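Local coordinates for protein beta-fructofuranosidase, insoluble isoenzyme CWINV1 (PDB 2OXB) that hydrolyses sucrose and 1-kestose in the plant cell wall, releasing terminal fructose from beta-D-fructofuranosides, and accepts neokestose and levan less readily, at residues A[40-45]-A[298-303]. The protein carries 1 engineered substitution. Sequence-based numbering, arbitrary orientation.
Sequences GAVWGN and SSVEDD. With FRU (beta-D-fructofuranose), chain B.
A41 and V42 meet the first turn of a short helix at D303 and V300, a worked example of how a substrate-binding loop can pack against a helix through a few van der Waals contacts, with no hydrogen bond between them. The A41 methyl points at the helix, and its CB lies 4.1 Å from CB of D303, beside the carbonyl of that same residue. Besides its carbonyl, D303 offers the loop its methylene rather than its carboxylate; that CB also comes within 4.0 Å of A41 O. One residue on in the loop, and one turn back in the helix, the two valines touch through single methyls, V42 CG1 to V300 CG1 at 3.8 Å, their side chains crossing at about a right angle. V300 sends this methyl out opposite its own backbone N (chi1 -180°), bringing it to the valine of the loop. The segments bury just 143 Å² together: the valines sit at the exposed margin, A41 and D303 inside.

Farther along the loop, W43 turns an edge of its indole to the sugar instead of reaching the helix. FRU O6 approaches that edge in plane, 3.5 Å from W43 CZ2, while S79, Q35, D145 and the engineered Q199 hydrogen-bond to the fructose. The W43 ring meets that of W16 with planes nearly perpendicular, and W16 also pairs with G40 through the backbone and lies close to D303, so one substrate-site tryptophan adjoins both segments.

S299 takes the N-cap position of the helix, and D303 OD2 makes a weak hydrogen bond to S309. In the five-bladed propeller of family 32, the loop joins strands 29-36 and 47-53 of one blade; helix 300-306 follows strand 287-291 of another and leads into strand 308-309, which runs parallel to 15-26 at the edge of the first blade.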
loop_
_atom_site.group_PDB
_atom_site.type_symbol
_atom_site.label_atom_id
_atom_site.label_comp_id
_atom_site.label_asym_id
_atom_site.label_seq_id
_atom_site.Cartn_x
_atom_site.Cartn_y
_atom_site.Cartn_z
ATOM N N GLY A 40 -6.839 19.750 13.187
ATOM C CA GLY A 40 -7.014 20.256 11.838
ATOM C C GLY A 40 -6.843 19.215 10.754
ATOM O O GLY A 40 -6.792 18.012 11.029
ATOM N N ALA A 41 -6.750 19.687 9.516
ATOM C CA ALA A 41 -6.591 18.804 8.373
ATOM C C ALA A 41 -5.139 18.769 7.867
ATOM O O ALA A 41 -4.838 18.142 6.847
ATOM C CB ALA A 41 -7.558 19.215 7.250
ATOM N N VAL A 42 -4.246 19.440 8.587
ATOM C CA VAL A 42 -2.818 19.458 8.242
ATOM C C VAL A 42 -2.044 18.733 9.352
ATOM O O VAL A 42 -2.377 18.876 10.533
ATOM C CB VAL A 42 -2.285 20.916 8.086
ATOM C CG1 VAL A 42 -2.850 21.536 6.810
ATOM C CG2 VAL A 42 -2.685 21.770 9.302
ATOM N N TRP A 43 -1.027 17.957 8.976
ATOM C CA TRP A 43 -0.228 17.192 9.944
ATOM C C TRP A 43 -0.010 17.992 11.223
ATOM O O TRP A 43 0.474 19.114 11.180
ATOM C CB TRP A 43 1.137 16.817 9.340
ATOM C CG TRP A 43 1.915 15.771 10.123
ATOM C CD1 TRP A 43 1.771 14.414 10.052
ATOM C CD2 TRP A 43 2.940 16.013 11.097
ATOM N NE1 TRP A 43 2.643 13.796 10.918
ATOM C CE2 TRP A 43 3.371 14.754 11.573
ATOM C CE3 TRP A 43 3.535 17.174 11.612
ATOM C CZ2 TRP A 43 4.373 14.622 12.547
ATOM C CZ3 TRP A 43 4.528 17.043 12.578
ATOM C CH2 TRP A 43 4.937 15.772 13.034
ATOM N N GLY A 44 -0.368 17.420 12.361
ATOM C CA GLY A 44 -0.180 18.145 13.598
ATOM C C GLY A 44 -0.827 17.431 14.756
ATOM O O GLY A 44 -1.791 16.693 14.563
ATOM N N ASN A 45 -0.290 17.647 15.952
ATOM C CA ASN A 45 -0.790 17.021 17.167
ATOM C C ASN A 45 -1.106 15.561 16.906
ATOM O O ASN A 45 -2.090 15.028 17.415
ATOM C CB ASN A 45 -2.039 17.742 17.635
ATOM C CG ASN A 45 -1.899 19.232 17.537
ATOM O OD1 ASN A 45 -1.118 19.855 18.268
ATOM N ND2 ASN A 45 -2.644 19.824 16.610
ATOM N N SER A 298 -4.962 16.459 -3.605
ATOM C CA SER A 298 -5.561 17.789 -3.693
ATOM C C SER A 298 -4.689 18.781 -2.954
ATOM O O SER A 298 -4.011 18.431 -1.990
ATOM C CB SER A 298 -6.949 17.801 -3.061
ATOM O OG SER A 298 -6.845 17.804 -1.651
ATOM N N SER A 299 -4.713 20.027 -3.401
ATOM C CA SER A 299 -3.920 21.059 -2.763
ATOM C C SER A 299 -4.346 21.198 -1.304
ATOM O O SER A 299 -5.499 20.972 -0.963
ATOM C CB SER A 299 -4.115 22.389 -3.492
ATOM O OG SER A 299 -5.384 22.942 -3.187
ATOM N N VAL A 300 -3.401 21.577 -0.455
ATOM C CA VAL A 300 -3.662 21.756 0.963
ATOM C C VAL A 300 -4.792 22.738 1.180
ATOM O O VAL A 300 -5.598 22.571 2.092
ATOM C CB VAL A 300 -2.410 22.283 1.688
ATOM C CG1 VAL A 300 -2.689 22.459 3.178
ATOM C CG2 VAL A 300 -1.251 21.323 1.456
ATOM N N GLU A 301 -4.849 23.774 0.356
ATOM C CA GLU A 301 -5.911 24.756 0.494
ATOM C C GLU A 301 -7.257 24.009 0.501
ATOM O O GLU A 301 -8.245 24.490 1.050
ATOM C CB GLU A 301 -5.810 25.790 -0.648
ATOM C CG GLU A 301 -7.004 26.742 -0.795
ATOM C CD GLU A 301 -6.615 28.129 -1.311
ATOM O OE1 GLU A 301 -6.253 28.986 -0.472
ATOM O OE2 GLU A 301 -6.667 28.363 -2.543
ATOM N N ASP A 302 -7.277 22.813 -0.084
ATOM C CA ASP A 302 -8.487 22.004 -0.119
ATOM C C ASP A 302 -8.674 21.225 1.180
ATOM O O ASP A 302 -9.780 21.169 1.724
ATOM C CB ASP A 302 -8.462 21.033 -1.300
ATOM C CG ASP A 302 -9.283 21.532 -2.470
ATOM O OD1 ASP A 302 -10.491 21.823 -2.258
ATOM O OD2 ASP A 302 -8.733 21.631 -3.598
ATOM N N ASP A 303 -7.599 20.621 1.675
ATOM C CA ASP A 303 -7.675 19.857 2.911
ATOM C C ASP A 303 -8.200 20.780 3.997
ATOM O O ASP A 303 -8.908 20.349 4.914
ATOM C CB ASP A 303 -6.295 19.338 3.335
ATOM C CG ASP A 303 -5.603 18.520 2.250
ATOM O OD1 ASP A 303 -6.268 18.117 1.267
ATOM O OD2 ASP A 303 -4.385 18.278 2.398
HETATM C C1 FRU B . 5.760 8.873 7.296
HETATM C C2 FRU B . 6.266 9.637 8.526
HETATM C C3 FRU B . 6.953 8.688 9.528
HETATM C C4 FRU B . 6.659 9.310 10.864
HETATM C C5 FRU B . 5.296 9.952 10.605
HETATM C C6 FRU B . 5.140 11.330 11.215
HETATM O O1 FRU B . 6.831 8.335 6.541
HETATM O O2 FRU B . 7.138 10.808 8.314
HETATM O O3 FRU B . 8.359 8.571 9.331
HETATM O O4 FRU B . 6.587 8.330 11.905
HETATM O O5 FRU B . 5.131 10.097 9.202
HETATM O O6 FRU B . 5.055 11.185 12.622
#